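Side-chain contact in agmatine N-acetyltransferase (Drosophila melanogaster, PDB 7CIW), which probably transfers an acyl group from coenzyme A thioesters to amines such as agmatine, dopamine and serotonin, as a GNAT-fold arylalkylamine N-acetyltransferase: residues 50-53 and 54-58. The protein carries 1 engineered substitution. Numbering follows the deposited sequence.
Sequences KEFL and LSNVP
Ser-55 and Asn-56 turn back on the carbonyls of Phe-52 and Leu-53, in the final turn of helix 47-54, a worked example of side chains bonding back to main-chain carbonyls where a helix of this GNAT fold gives way to a loop. Ser-55 OG donates to Phe-52 O at 2.6 Å; its hydroxyl sits between backbone N and carbonyl carbon (chi1 76°), which carries it back over the preceding turn. Asn-56 grips Leu-53 O twice, through its backbone N and, at 3.1 Å, through ND2. Both donors come from one face of that carbonyl, above its plane, while the oxygen lies close to the amide plane of Asn-56. ND2 also stands over one face of the Phe-52 ring, toward its rim, with amide and ring planes nearly perpendicular (83°). Were an alanine here instead of Asn-56, Leu-53 O would probably keep only the backbone N of this pair, and the Phe-52 ring face would lose its amide. Farther out, Phe-52 meets His-129 edge to face, and Leu-53 packs on Leu-26 and Val-76, its side chain about 4 Å from the bound N-acetylagmatine. Ser-55 and Asn-56 are themselves the middle of a type I beta turn, closed by Val-57 N donating to Leu-54 O at 3.0 Å.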
loop_
_atom_site.group_PDB
_atom_site.type_symbol
_atom_site.label_atom_id
_atom_site.label_comp_id
_atom_site.label_asym_id
_atom_site.label_seq_id
_atom_site.Cartn_x
_atom_site.Cartn_y
_atom_site.Cartn_z
ATOM N N LYS A 50 8.997 -5.093 -6.459
ATOM C CA LYS A 50 8.119 -4.884 -7.607
ATOM C C LYS A 50 7.267 -6.114 -7.887
ATOM O O LYS A 50 6.071 -6.002 -8.175
ATOM C CB LYS A 50 8.964 -4.537 -8.836
ATOM C CG LYS A 50 9.844 -3.304 -8.627
ATOM C CD LYS A 50 10.631 -2.906 -9.881
ATOM C CE LYS A 50 11.768 -3.871 -10.151
ATOM N NZ LYS A 50 12.590 -3.440 -11.337
ATOM N N GLU A 51 7.876 -7.298 -7.826
ATOM C CA GLU A 51 7.144 -8.523 -8.122
ATOM C C GLU A 51 6.011 -8.750 -7.130
ATOM O O GLU A 51 4.928 -9.216 -7.511
ATOM C CB GLU A 51 8.108 -9.709 -8.125
ATOM C CG GLU A 51 8.969 -9.778 -9.373
ATOM C CD GLU A 51 9.909 -10.967 -9.369
ATOM O OE1 GLU A 51 9.554 -12.004 -8.762
ATOM O OE2 GLU A 51 11.001 -10.861 -9.971
ATOM N N PHE A 52 6.230 -8.426 -5.856
ATOM C CA PHE A 52 5.159 -8.608 -4.885
ATOM C C PHE A 52 3.971 -7.712 -5.203
ATOM O O PHE A 52 2.817 -8.155 -5.153
ATOM C CB PHE A 52 5.630 -8.329 -3.467
ATOM C CG PHE A 52 4.484 -8.210 -2.509
ATOM C CD1 PHE A 52 3.673 -9.310 -2.263
ATOM C CD2 PHE A 52 4.149 -6.998 -1.938
ATOM C CE1 PHE A 52 2.587 -9.222 -1.413
ATOM C CE2 PHE A 52 3.053 -6.903 -1.083
ATOM C CZ PHE A 52 2.274 -8.024 -0.828
ATOM N N LEU A 53 4.228 -6.436 -5.500
ATOM C CA LEU A 53 3.118 -5.563 -5.870
ATOM C C LEU A 53 2.350 -6.151 -7.040
ATOM O O LEU A 53 1.116 -6.249 -7.006
ATOM C CB LEU A 53 3.629 -4.156 -6.199
ATOM C CG LEU A 53 4.027 -3.314 -4.985
ATOM C CD1 LEU A 53 4.165 -1.846 -5.371
ATOM C CD2 LEU A 53 3.015 -3.482 -3.854
ATOM N N LEU A 54 3.069 -6.598 -8.074
ATOM C CA LEU A 54 2.396 -7.109 -9.256
ATOM C C LEU A 54 1.707 -8.441 -8.992
ATOM O O LEU A 54 0.777 -8.796 -9.724
ATOM C CB LEU A 54 3.396 -7.232 -10.406
ATOM C CG LEU A 54 3.923 -5.890 -10.920
ATOM C CD1 LEU A 54 4.883 -6.128 -12.101
ATOM C CD2 LEU A 54 2.777 -4.931 -11.311
ATOM N N SER A 55 2.123 -9.172 -7.955
ATOM C CA SER A 55 1.455 -10.424 -7.617
ATOM C C SER A 55 0.012 -10.214 -7.173
ATOM O O SER A 55 -0.733 -11.191 -7.053
ATOM C CB SER A 55 2.234 -11.164 -6.526
ATOM O OG SER A 55 2.042 -10.586 -5.246
ATOM N N ASN A 56 -0.401 -8.974 -6.930
ATOM C CA ASN A 56 -1.777 -8.700 -6.557
ATOM C C ASN A 56 -2.684 -8.474 -7.750
ATOM O O ASN A 56 -3.908 -8.493 -7.584
ATOM C CB ASN A 56 -1.833 -7.476 -5.633
ATOM C CG ASN A 56 -1.147 -7.725 -4.339
ATOM O OD1 ASN A 56 -1.671 -8.425 -3.469
ATOM N ND2 ASN A 56 0.055 -7.180 -4.196
ATOM N N VAL A 57 -2.116 -8.263 -8.940
ATOM C CA VAL A 57 -2.945 -8.001 -10.119
ATOM C C VAL A 57 -3.929 -9.129 -10.401
ATOM O O VAL A 57 -5.088 -8.835 -10.728
ATOM C CB VAL A 57 -2.056 -7.651 -11.321
ATOM C CG1 VAL A 57 -2.891 -7.551 -12.599
ATOM C CG2 VAL A 57 -1.323 -6.335 -11.043
ATOM N N PRO A 58 -3.580 -10.416 -10.262
ATOM C CA PRO A 58 -4.566 -11.464 -10.597
ATOM C C PRO A 58 -5.800 -11.463 -9.712
ATOM O O PRO A 58 -6.808 -12.072 -10.085
ATOM C CB PRO A 58 -3.768 -12.765 -10.430
ATOM C CG PRO A 58 -2.350 -12.352 -10.665
ATOM C CD PRO A 58 -2.254 -11.008 -9.993
#